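PDB 7KS4: phage terminase large subunit from Thermus phage P7426, which probably acts as the ATP-driven motor that packs viral DNA into empty capsids and as the nuclease that cuts it, here represented by its ATPase domain. Local coordinates for residues A[19-24]-A[52-57]; A[40-43]-A[47-50]; A[59-64]-A[91-96]; A[130-135]-A[148-153]. All blocks are in the same frame, centred on the assembly; numbering follows the deposited sequence. Where two conformers were deposited one is given.

Contact 1 of 4, residues A[19-24]-A[52-57]; sequences LGYKPH and ASVEAV
The phenol OH of Tyr-21 is hydrogen-bonded to NE2 of His-31, a restraint that fixes the far end of the ring while Val-54 meets its flat side. CG2 of Val-54 stands 3.5 Å from the Tyr-21 ring centroid and only 7° off the ring normal, a CH-pi contact centred on the face. The opposite face is taken by the backbone N of Pro-23, which lies above the ring centre, so the tyrosine is sandwiched between the helix and its own loop. With CG anti to the backbone N (chi1 175°), the ring extends away from the loop into this slot. Branching at CB lets Val-54 serve two neighbours: while CG2 faces the ring, its CG1 methyl touches CD1 of Leu-19 at 3.6 Å. Leu-19 is forked in turn, its CD2 reaching CG1 of Val-57 at 4.0 Å, one helical turn further on. Branched aliphatics suit this buried seam because each can offer its methyls to different neighbours. Gly-20 turns the chain out of helix 13-19 in a Schellman motif, whose positive phi (68°) a glycine adopts easily. Beyond Tyr-21, which itself lies beside the ADP, the carbonyl O of Lys-22 accepts a hydrogen bond from adenine N6; the loop thus lines the adenine side of the nucleotide pocket of this P-loop ATPase.

Contact 2 of 4, residues A[40-43]-A[47-50]; sequences ACLG and GKSE
Leu-42 and Lys-48 pass alongside each other in opposite directions, and the aliphatic part of the lysine makes the close packing here. Its CG lies 3.7 Å from Leu-42 CD1, and its CD is 3.8 Å from Leu-42 CB. In one of the two conformers modelled, the chain then bends at its last two torsions (chi3 -51°, chi4 -69°), so that NZ donates a hydrogen bond to Gly-43 O at 2.8 Å. The donor sits well above the carbonyl plane, and Ser-46 OG also bonds to this oxygen. A lysine suits the place because its methylenes pack on leucine while its ammonium, as expected of a P-loop, lies at the beta-phosphate of the partially bound ADP, in an ion pair of doubtful geometry. Gly-47, the N-cap, has a positive phi of 92°, which glycine, lacking a side chain, adopts without strain. The looser side belongs to the partly exposed Glu-50, which takes no part in the packing, its carboxylate held by Arg-84 and Lys-88. Strand 37-42 runs between strands 178-183 and 219-224; helix 25-32 packs on Ala-40 and Leu-42, and helix 75-92 meets Ser-49 as helix 48-62 sets out.

Contact 3 of 4, residues A[59-64]-A[91-96]; sequences ELFARP and RLAEVF
Two helices of the P-loop ATPase fold, 48-62 and 75-92, are joined near their C-terminal ends by Phe-61, whose ring packs against Leu-92, Ala-93 and Phe-96. No hydrogen bond crosses between the segments; the contact is one of van der Waals packing, mostly between apolar side chains. Phe-61 has its CG beside the backbone N and anti to the carbonyl carbon (chi1 -75°), which carries the ring off its helix toward the second segment. Different parts of the ring then meet different partners. CD2 lies 4.0 Å from Leu-92 CD2, whereas the tip, CZ, is 4.1 Å from Ala-93 CB and comes similarly near the alanine's backbone N. A small side chain suits position 93, since the phenyl tip abuts the main chain there. On the remaining flank CD1 of Phe-61 approaches CD2 of Phe-96 at 3.7 Å. These two rings are inclined by 30° with centroids 5.1 Å apart, offset with little of one above the other, although CE2 of Phe-96 still lies over one face of Phe-61. Leu-92 CD2 also meets the edge of the Phe-96 ring in its plane, closing a small cluster. Successive backbone bonds three residues back, the last from Phe-96 N to Ala-93 O at 3.1 Å, bring Phe-96 round toward Phe-61. Round this cluster, Leu-92 packs on Phe-15, Leu-18 and Leu-19 of helix 13-19, Ala-93 rests on Thr-99 and Val-101 of strand 99-104, and Phe-61 reaches both Thr-99 and Val-112 of the adjoining strand 109-115.

Contact 4 of 4, residues A[130-135]-A[148-153]; sequences SEFRGK and LDFVIL
Phe-132 and Phe-150 bring their rings together in nearly parallel planes, 8° apart, yet displaced so that neither lies over the other. The centroids are 5.9 Å apart, and the closest carbons, CD1 of Phe-132 and CE1 of Phe-150, meet at 3.8 Å. The two side chains cross at about a right angle, and they leave their strands differently: Phe-132 extends with CG anti to the backbone N (chi1 -176°), whereas Phe-150 adopts the crowded position between N and carbonyl carbon (chi1 66°). Strand 67-72 runs between the two strands in the sheet, so long side chains suit a contact made across it. Phe-150 opens the predicted Walker B motif, the strand that leads to Asp-154 and Glu-155 of this P-loop ATPase. Two residues along, the CD1 methyl of Ile-152 reaches CE1 of Phe-132 more loosely, at 4.4 Å. Helix 48-62 lies over this apolar patch, with Ala-56 and Leu-60 on Phe-132 and Ala-52 on Ile-152. On the other face of strand 126-136, Arg-133 NE forms a salt bridge with Glu-131 OE2 at 3.2 Å, and Arg-109 shares that same carboxylate oxygen.

In the fold
Helix 48-62 ties the four together: it begins at the P-loop in contact 2, supplies one segment of contact 1, ends in contact 3, and lies over the sheet residues of contact 4. Both segments of contact 2 fall between those of contact 1 in sequence, and contacts 3 and 4 come later. Contacts 1 and 2 have centres 12 Å apart and both line the ADP pocket, touching through Tyr-21 and Glu-50; contacts 2 and 3 are the most distant, at 24 Å. Contact 3 adjoins contact 4 where Ser-130 OG bonds to Leu-60 O. The helix thus links the nucleotide pocket to the Walker B strand and, at its far end, to the more peripheral contact 3.

Contact 1 of 4, residues A[19-24]-A[52-57]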
loop_
_atom_site.group_PDB
_atom_site.type_symbol
_atom_site.label_atom_id
_atom_site.label_comp_id
_atom_site.label_asym_id
_atom_site.label_seq_id
_atom_site.Cartn_x
_atom_site.Cartn_y
_atom_site.Cartn_z
ATOM N N LEU A 19 -11.422 -11.165 -7.280
ATOM C CA LEU A 19 -10.572 -11.371 -6.117
ATOM C C LEU A 19 -11.321 -11.883 -4.895
ATOM O O LEU A 19 -10.672 -12.245 -3.908
ATOM C CB LEU A 19 -9.859 -10.070 -5.749
ATOM C CG LEU A 19 -8.581 -9.774 -6.524
ATOM C CD1 LEU A 19 -8.080 -8.392 -6.161
ATOM C CD2 LEU A 19 -7.530 -10.827 -6.232
ATOM N N GLY A 20 -12.649 -11.931 -4.924
ATOM C CA GLY A 20 -13.380 -12.184 -3.697
ATOM C C GLY A 20 -13.255 -11.042 -2.719
ATOM O O GLY A 20 -13.314 -11.257 -1.506
ATOM N N TYR A 21 -13.102 -9.825 -3.226
ATOM C CA TYR A 21 -12.782 -8.649 -2.431
ATOM C C TYR A 21 -13.957 -7.685 -2.459
ATOM O O TYR A 21 -14.457 -7.343 -3.535
ATOM C CB TYR A 21 -11.518 -7.989 -2.986
ATOM C CG TYR A 21 -11.095 -6.676 -2.355
ATOM C CD1 TYR A 21 -10.782 -6.591 -1.001
ATOM C CD2 TYR A 21 -10.947 -5.536 -3.132
ATOM C CE1 TYR A 21 -10.369 -5.395 -0.435
ATOM C CE2 TYR A 21 -10.521 -4.332 -2.574
ATOM C CZ TYR A 21 -10.238 -4.271 -1.227
ATOM O OH TYR A 21 -9.811 -3.086 -0.662
ATOM N N LYS A 22 -14.398 -7.254 -1.279
ATOM C CA LYS A 22 -15.517 -6.322 -1.137
ATOM C C LYS A 22 -15.056 -5.131 -0.304
ATOM O O LYS A 22 -15.240 -5.103 0.921
ATOM C CB LYS A 22 -16.730 -7.006 -0.505
ATOM C CG LYS A 22 -17.435 -8.016 -1.432
ATOM C CD LYS A 22 -17.192 -9.475 -1.017
ATOM C CE LYS A 22 -17.963 -10.463 -1.907
ATOM N NZ LYS A 22 -17.181 -11.700 -2.266
ATOM N N PRO A 23 -14.494 -4.110 -0.937
ATOM C CA PRO A 23 -13.853 -3.034 -0.171
ATOM C C PRO A 23 -14.837 -2.210 0.648
ATOM O O PRO A 23 -16.016 -2.085 0.312
ATOM C CB PRO A 23 -13.201 -2.178 -1.263
ATOM C CG PRO A 23 -14.059 -2.415 -2.461
ATOM C CD PRO A 23 -14.482 -3.835 -2.384
ATOM N N HIS A 24 -14.317 -1.627 1.731
ATOM C CA HIS A 24 -15.026 -0.653 2.545
ATOM C C HIS A 24 -14.887 0.744 1.941
ATOM O O HIS A 24 -14.153 0.960 0.974
ATOM C CB HIS A 24 -14.488 -0.659 3.974
ATOM C CG HIS A 24 -14.550 -2.000 4.633
ATOM N ND1 HIS A 24 -13.637 -2.407 5.581
ATOM C CD2 HIS A 24 -15.415 -3.030 4.477
ATOM C CE1 HIS A 24 -13.937 -3.629 5.983
ATOM N NE2 HIS A 24 -15.012 -4.030 5.329
ATOM N N ALA A 52 -3.847 -2.476 -0.128
ATOM C CA ALA A 52 -2.561 -2.433 -0.808
ATOM C C ALA A 52 -2.316 -3.716 -1.594
ATOM O O ALA A 52 -1.791 -3.675 -2.710
ATOM C CB ALA A 52 -1.439 -2.198 0.201
ATOM N N SER A 53 -2.671 -4.868 -1.021
ATOM C CA SER A 53 -2.441 -6.128 -1.720
ATOM C C SER A 53 -3.259 -6.191 -3.001
ATOM O O SER A 53 -2.767 -6.652 -4.041
ATOM C CB SER A 53 -2.761 -7.312 -0.801
ATOM O OG SER A 53 -4.161 -7.525 -0.675
ATOM N N VAL A 54 -4.502 -5.702 -2.960
ATOM C CA VAL A 54 -5.336 -5.690 -4.160
ATOM C C VAL A 54 -4.707 -4.830 -5.243
ATOM O O VAL A 54 -4.737 -5.184 -6.429
ATOM C CB VAL A 54 -6.757 -5.210 -3.816
ATOM C CG1 VAL A 54 -7.591 -5.013 -5.088
ATOM C CG2 VAL A 54 -7.427 -6.226 -2.895
ATOM N N GLU A 55 -4.156 -3.673 -4.863
ATOM C CA GLU A 55 -3.499 -2.806 -5.840
ATOM C C GLU A 55 -2.350 -3.528 -6.528
ATOM O O GLU A 55 -2.198 -3.453 -7.754
ATOM C CB GLU A 55 -2.994 -1.530 -5.157
ATOM C CG GLU A 55 -4.103 -0.599 -4.673
ATOM C CD GLU A 55 -4.647 0.292 -5.772
ATOM O OE1 GLU A 55 -3.910 0.575 -6.739
ATOM O OE2 GLU A 55 -5.824 0.706 -5.674
ATOM N N ALA A 56 -1.528 -4.235 -5.754
ATOM C CA ALA A 56 -0.400 -4.969 -6.324
ATOM C C ALA A 56 -0.869 -6.074 -7.262
ATOM O O ALA A 56 -0.325 -6.239 -8.360
ATOM C CB ALA A 56 0.460 -5.541 -5.201
ATOM N N VAL A 57 -1.875 -6.849 -6.847
ATOM C CA VAL A 57 -2.385 -7.921 -7.700
ATOM C C VAL A 57 -2.822 -7.361 -9.044
ATOM O O VAL A 57 -2.495 -7.907 -10.105
ATOM C CB VAL A 57 -3.545 -8.666 -7.014
ATOM C CG1 VAL A 57 -4.112 -9.719 -7.963
ATOM C CG2 VAL A 57 -3.093 -9.323 -5.725
#

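Contact 2 of 4, residues A[40-43]-A[47-50]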
loop_
_atom_site.group_PDB
_atom_site.type_symbol
_atom_site.label_atom_id
_atom_site.label_comp_id
_atom_site.label_asym_id
_atom_site.label_seq_id
_atom_site.Cartn_x
_atom_site.Cartn_y
_atom_site.Cartn_z
ATOM N N ALA A 40 -2.274 7.342 2.993
ATOM C CA ALA A 40 -3.384 6.930 3.848
ATOM C C ALA A 40 -2.908 6.883 5.291
ATOM O O ALA A 40 -2.074 6.047 5.654
ATOM C CB ALA A 40 -3.947 5.576 3.415
ATOM N N CYS A 41 -3.446 7.780 6.114
ATOM C CA CYS A 41 -3.184 7.792 7.547
ATOM C C CYS A 41 -4.421 7.205 8.213
ATOM O O CYS A 41 -5.426 7.897 8.391
ATOM C CB CYS A 41 -2.893 9.204 8.036
ATOM S SG CYS A 41 -2.694 9.310 9.826
ATOM N N LEU A 42 -4.348 5.923 8.565
ATOM C CA LEU A 42 -5.500 5.177 9.054
ATOM C C LEU A 42 -5.104 4.399 10.302
ATOM O O LEU A 42 -3.968 3.939 10.436
ATOM C CB LEU A 42 -6.067 4.208 7.979
ATOM C CG LEU A 42 -6.218 4.701 6.531
ATOM C CD1 LEU A 42 -6.749 3.591 5.630
ATOM C CD2 LEU A 42 -7.135 5.914 6.431
ATOM N N GLY A 43 -6.045 4.277 11.231
ATOM C CA GLY A 43 -5.800 3.505 12.430
ATOM C C GLY A 43 -5.734 2.019 12.140
ATOM O O GLY A 43 -6.028 1.549 11.040
ATOM N N GLY A 47 -8.024 -1.757 7.171
ATOM C CA GLY A 47 -7.974 -2.418 5.883
ATOM C C GLY A 47 -6.809 -2.007 5.006
ATOM O O GLY A 47 -6.832 -2.294 3.802
ATOM N N LYS A 48 -5.802 -1.355 5.588
ATOM C CA LYS A 48 -4.640 -0.878 4.843
ATOM C C LYS A 48 -3.970 -2.012 4.069
ATOM O O LYS A 48 -3.702 -1.889 2.868
ATOM C CB LYS A 48 -3.661 -0.229 5.827
ATOM C CG LYS A 48 -4.131 1.136 6.403
ATOM C CD LYS A 48 -3.200 1.783 7.468
ATOM C CE LYS A 48 -2.799 0.870 8.610
ATOM N NZ LYS A 48 -3.947 0.545 9.488
ATOM N N SER A 49 -3.702 -3.131 4.746
ATOM C CA SER A 49 -2.960 -4.237 4.138
ATOM C C SER A 49 -3.724 -4.839 2.972
ATOM O O SER A 49 -3.145 -5.141 1.920
ATOM C CB SER A 49 -2.680 -5.332 5.169
ATOM O OG SER A 49 -1.601 -5.018 6.025
ATOM N N GLU A 50 -5.024 -5.069 3.162
ATOM C CA GLU A 50 -5.821 -5.710 2.126
ATOM C C GLU A 50 -5.884 -4.842 0.878
ATOM O O GLU A 50 -5.701 -5.332 -0.245
ATOM C CB GLU A 50 -7.231 -6.002 2.645
ATOM C CG GLU A 50 -7.976 -7.031 1.820
ATOM C CD GLU A 50 -7.407 -8.425 1.986
ATOM O OE1 GLU A 50 -6.540 -8.612 2.866
ATOM O OE2 GLU A 50 -7.826 -9.330 1.236
#

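Contact 3 of 4, residues A[59-64]-A[91-96]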
loop_
_atom_site.group_PDB
_atom_site.type_symbol
_atom_site.label_atom_id
_atom_site.label_comp_id
_atom_site.label_asym_id
_atom_site.label_seq_id
_atom_site.Cartn_x
_atom_site.Cartn_y
_atom_site.Cartn_z
ATOM N N GLU A 59 -1.917 -4.617 -10.658
ATOM C CA GLU A 59 -0.792 -4.211 -11.494
ATOM C C GLU A 59 -0.130 -5.409 -12.161
ATOM O O GLU A 59 0.191 -5.361 -13.355
ATOM C CB GLU A 59 0.235 -3.441 -10.663
ATOM C CG GLU A 59 -0.218 -2.061 -10.238
ATOM C CD GLU A 59 -0.244 -1.060 -11.379
ATOM O OE1 GLU A 59 0.569 -1.186 -12.313
ATOM O OE2 GLU A 59 -1.085 -0.143 -11.331
ATOM N N LEU A 60 0.082 -6.495 -11.411
ATOM C CA LEU A 60 0.851 -7.616 -11.947
ATOM C C LEU A 60 0.144 -8.271 -13.126
ATOM O O LEU A 60 0.809 -8.744 -14.054
ATOM C CB LEU A 60 1.129 -8.643 -10.846
ATOM C CG LEU A 60 1.980 -8.115 -9.680
ATOM C CD1 LEU A 60 2.057 -9.148 -8.563
ATOM C CD2 LEU A 60 3.382 -7.718 -10.141
ATOM N N PHE A 61 -1.191 -8.297 -13.118
ATOM C CA PHE A 61 -1.964 -8.915 -14.194
ATOM C C PHE A 61 -2.392 -7.923 -15.263
ATOM O O PHE A 61 -2.418 -8.273 -16.450
ATOM C CB PHE A 61 -3.212 -9.592 -13.626
ATOM C CG PHE A 61 -2.926 -10.873 -12.925
ATOM C CD1 PHE A 61 -2.728 -12.035 -13.648
ATOM C CD2 PHE A 61 -2.844 -10.925 -11.546
ATOM C CE1 PHE A 61 -2.456 -13.233 -13.010
ATOM C CE2 PHE A 61 -2.573 -12.122 -10.901
ATOM C CZ PHE A 61 -2.374 -13.274 -11.640
ATOM N N ALA A 62 -2.775 -6.706 -14.864
ATOM C CA ALA A 62 -3.294 -5.730 -15.813
ATOM C C ALA A 62 -2.192 -4.977 -16.536
ATOM O O ALA A 62 -2.455 -4.372 -17.582
ATOM C CB ALA A 62 -4.203 -4.720 -15.103
ATOM N N ARG A 63 -0.972 -5.007 -16.006
ATOM C CA ARG A 63 0.174 -4.311 -16.583
ATOM C C ARG A 63 1.311 -5.316 -16.710
ATOM O O ARG A 63 2.238 -5.325 -15.892
ATOM C CB ARG A 63 0.570 -3.113 -15.722
ATOM C CG ARG A 63 -0.348 -1.923 -15.888
ATOM C CD ARG A 63 -0.043 -1.219 -17.195
ATOM N NE ARG A 63 -0.814 0.007 -17.374
ATOM C CZ ARG A 63 -0.596 0.886 -18.350
ATOM N NH1 ARG A 63 0.372 0.676 -19.235
ATOM N NH2 ARG A 63 -1.343 1.978 -18.440
ATOM N N PRO A 64 1.260 -6.193 -17.713
ATOM C CA PRO A 64 2.317 -7.203 -17.866
ATOM C C PRO A 64 3.690 -6.557 -17.955
ATOM O O PRO A 64 3.897 -5.595 -18.698
ATOM C CB PRO A 64 1.943 -7.920 -19.172
ATOM C CG PRO A 64 0.477 -7.692 -19.323
ATOM C CD PRO A 64 0.225 -6.316 -18.747
ATOM N N ARG A 91 -4.045 -17.651 -6.789
ATOM C CA ARG A 91 -5.428 -18.032 -7.053
ATOM C C ARG A 91 -5.934 -17.412 -8.351
ATOM O O ARG A 91 -6.518 -18.101 -9.199
ATOM C CB ARG A 91 -6.310 -17.611 -5.878
ATOM C CG ARG A 91 -7.799 -17.713 -6.158
ATOM C CD ARG A 91 -8.604 -17.658 -4.869
ATOM N NE ARG A 91 -8.297 -16.462 -4.082
ATOM C CZ ARG A 91 -8.871 -15.276 -4.260
ATOM N NH1 ARG A 91 -8.524 -14.253 -3.491
ATOM N NH2 ARG A 91 -9.792 -15.106 -5.200
ATOM N N LEU A 92 -5.726 -16.103 -8.518
ATOM C CA LEU A 92 -6.267 -15.406 -9.680
ATOM C C LEU A 92 -5.684 -15.931 -10.982
ATOM O O LEU A 92 -6.355 -15.894 -12.023
ATOM C CB LEU A 92 -5.998 -13.906 -9.560
ATOM C CG LEU A 92 -7.063 -13.023 -10.195
ATOM C CD1 LEU A 92 -8.345 -13.087 -9.370
ATOM C CD2 LEU A 92 -6.552 -11.589 -10.319
ATOM N N ALA A 93 -4.436 -16.398 -10.958
ATOM C CA ALA A 93 -3.814 -16.897 -12.176
ATOM C C ALA A 93 -4.625 -18.011 -12.814
ATOM O O ALA A 93 -4.518 -18.218 -14.030
ATOM C CB ALA A 93 -2.390 -17.384 -11.884
ATOM N N GLU A 94 -5.441 -18.725 -12.029
ATOM C CA GLU A 94 -6.274 -19.779 -12.594
ATOM C C GLU A 94 -7.121 -19.263 -13.750
ATOM O O GLU A 94 -7.310 -19.971 -14.745
ATOM C CB GLU A 94 -7.177 -20.378 -11.517
ATOM C CG GLU A 94 -8.205 -21.367 -12.053
ATOM C CD GLU A 94 -7.575 -22.604 -12.651
ATOM O OE1 GLU A 94 -6.439 -22.930 -12.249
ATOM O OE2 GLU A 94 -8.214 -23.254 -13.513
ATOM N N VAL A 95 -7.669 -18.049 -13.625
ATOM C CA VAL A 95 -8.596 -17.514 -14.622
ATOM C C VAL A 95 -7.899 -16.658 -15.681
ATOM O O VAL A 95 -8.577 -16.037 -16.505
ATOM C CB VAL A 95 -9.743 -16.734 -13.956
ATOM C CG1 VAL A 95 -10.509 -17.639 -12.996
ATOM C CG2 VAL A 95 -9.240 -15.493 -13.244
ATOM N N PHE A 96 -6.566 -16.638 -15.705
ATOM C CA PHE A 96 -5.800 -16.038 -16.798
ATOM C C PHE A 96 -4.905 -17.130 -17.370
ATOM O O PHE A 96 -3.741 -17.269 -16.960
ATOM C CB PHE A 96 -5.010 -14.829 -16.303
ATOM C CG PHE A 96 -5.893 -13.731 -15.783
ATOM C CD1 PHE A 96 -6.634 -12.961 -16.664
ATOM C CD2 PHE A 96 -6.011 -13.489 -14.419
ATOM C CE1 PHE A 96 -7.474 -11.964 -16.204
ATOM C CE2 PHE A 96 -6.849 -12.481 -13.948
ATOM C CZ PHE A 96 -7.580 -11.721 -14.845
#

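Contact 4 of 4, residues A[130-135]-A[148-153]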
loop_
_atom_site.group_PDB
_atom_site.type_symbol
_atom_site.label_atom_id
_atom_site.label_comp_id
_atom_site.label_asym_id
_atom_site.label_seq_id
_atom_site.Cartn_x
_atom_site.Cartn_y
_atom_site.Cartn_z
ATOM N N SER A 130 5.857 -9.786 -14.958
ATOM C CA SER A 130 5.632 -8.854 -13.864
ATOM C C SER A 130 6.328 -9.368 -12.611
ATOM O O SER A 130 6.434 -10.577 -12.393
ATOM C CB SER A 130 4.137 -8.691 -13.606
ATOM O OG SER A 130 3.454 -8.409 -14.807
ATOM N N GLU A 131 6.811 -8.438 -11.784
ATOM C CA GLU A 131 7.614 -8.789 -10.621
ATOM C C GLU A 131 7.195 -7.959 -9.416
ATOM O O GLU A 131 7.011 -6.742 -9.525
ATOM C CB GLU A 131 9.106 -8.571 -10.892
ATOM C CG GLU A 131 9.988 -8.953 -9.729
ATOM C CD GLU A 131 11.458 -8.964 -10.095
ATOM O OE1 GLU A 131 11.791 -8.655 -11.259
ATOM O OE2 GLU A 131 12.281 -9.281 -9.215
ATOM N N PHE A 132 7.064 -8.622 -8.267
ATOM C CA PHE A 132 6.705 -7.965 -7.016
ATOM C C PHE A 132 7.602 -8.504 -5.916
ATOM O O PHE A 132 7.708 -9.722 -5.744
ATOM C CB PHE A 132 5.232 -8.207 -6.675
ATOM C CG PHE A 132 4.752 -7.478 -5.449
ATOM C CD1 PHE A 132 4.661 -6.095 -5.438
ATOM C CD2 PHE A 132 4.350 -8.180 -4.321
ATOM C CE1 PHE A 132 4.203 -5.417 -4.315
ATOM C CE2 PHE A 132 3.888 -7.511 -3.195
ATOM C CZ PHE A 132 3.810 -6.130 -3.195
ATOM N N ARG A 133 8.245 -7.601 -5.179
ATOM C CA ARG A 133 9.178 -7.990 -4.133
ATOM C C ARG A 133 8.814 -7.330 -2.817
ATOM O O ARG A 133 8.292 -6.213 -2.784
ATOM C CB ARG A 133 10.612 -7.605 -4.469
ATOM C CG ARG A 133 11.249 -8.441 -5.546
ATOM C CD ARG A 133 12.634 -8.880 -5.114
ATOM N NE ARG A 133 13.526 -9.034 -6.251
ATOM C CZ ARG A 133 14.731 -9.584 -6.180
ATOM N NH1 ARG A 133 15.472 -9.678 -7.270
ATOM N NH2 ARG A 133 15.185 -10.045 -5.021
ATOM N N GLY A 134 9.110 -8.038 -1.732
ATOM C CA GLY A 134 9.069 -7.453 -0.406
ATOM C C GLY A 134 10.447 -6.946 -0.011
ATOM O O GLY A 134 11.462 -7.574 -0.302
ATOM N N LYS A 135 10.463 -5.787 0.645
ATOM C CA LYS A 135 11.700 -5.140 1.056
ATOM C C LYS A 135 11.545 -4.615 2.476
ATOM O O LYS A 135 10.435 -4.351 2.945
ATOM C CB LYS A 135 12.080 -3.992 0.114
ATOM C CG LYS A 135 12.456 -4.434 -1.296
ATOM C CD LYS A 135 13.724 -5.268 -1.285
ATOM C CE LYS A 135 14.176 -5.611 -2.686
ATOM N NZ LYS A 135 15.380 -6.488 -2.657
ATOM N N LEU A 148 10.873 0.883 -10.947
ATOM C CA LEU A 148 9.588 0.503 -10.379
ATOM C C LEU A 148 8.445 1.237 -11.062
ATOM O O LEU A 148 8.511 2.447 -11.292
ATOM C CB LEU A 148 9.546 0.808 -8.880
ATOM C CG LEU A 148 10.451 -0.031 -7.983
ATOM C CD1 LEU A 148 10.289 0.406 -6.551
ATOM C CD2 LEU A 148 10.152 -1.517 -8.115
ATOM N N ASP A 149 7.388 0.496 -11.367
ATOM C CA ASP A 149 6.138 1.102 -11.783
ATOM C C ASP A 149 5.238 1.439 -10.606
ATOM O O ASP A 149 4.356 2.295 -10.739
ATOM C CB ASP A 149 5.409 0.166 -12.741
ATOM C CG ASP A 149 6.258 -0.193 -13.923
ATOM O OD1 ASP A 149 6.440 0.693 -14.781
ATOM O OD2 ASP A 149 6.780 -1.329 -13.970
ATOM N N PHE A 150 5.430 0.785 -9.465
ATOM C CA PHE A 150 4.619 1.090 -8.297
ATOM C C PHE A 150 5.364 0.646 -7.050
ATOM O O PHE A 150 6.217 -0.243 -7.094
ATOM C CB PHE A 150 3.236 0.428 -8.373
ATOM C CG PHE A 150 3.264 -1.082 -8.319
ATOM C CD1 PHE A 150 2.975 -1.752 -7.133
ATOM C CD2 PHE A 150 3.547 -1.832 -9.451
ATOM C CE1 PHE A 150 2.981 -3.142 -7.070
ATOM C CE2 PHE A 150 3.546 -3.236 -9.398
ATOM C CZ PHE A 150 3.264 -3.884 -8.203
ATOM N N VAL A 151 5.018 1.271 -5.929
ATOM C CA VAL A 151 5.615 0.912 -4.650
ATOM C C VAL A 151 4.576 1.121 -3.566
ATOM O O VAL A 151 3.766 2.050 -3.632
ATOM C CB VAL A 151 6.894 1.726 -4.357
ATOM C CG1 VAL A 151 6.576 3.213 -4.248
ATOM C CG2 VAL A 151 7.556 1.227 -3.091
ATOM N N ILE A 152 4.592 0.230 -2.579
ATOM C CA ILE A 152 3.776 0.354 -1.379
ATOM C C ILE A 152 4.715 0.499 -0.196
ATOM O O ILE A 152 5.619 -0.327 -0.014
ATOM C CB ILE A 152 2.855 -0.866 -1.195
ATOM C CG1 ILE A 152 1.919 -1.002 -2.396
ATOM C CG2 ILE A 152 2.070 -0.746 0.115
ATOM C CD1 ILE A 152 1.465 -2.437 -2.661
ATOM N N LEU A 153 4.508 1.548 0.600
ATOM C CA LEU A 153 5.224 1.734 1.857
ATOM C C LEU A 153 4.242 1.426 2.975
ATOM O O LEU A 153 3.251 2.144 3.149
ATOM C CB LEU A 153 5.786 3.148 2.002
ATOM C CG LEU A 153 7.120 3.427 1.312
ATOM C CD1 LEU A 153 6.964 3.426 -0.188
ATOM C CD2 LEU A 153 7.701 4.753 1.793
#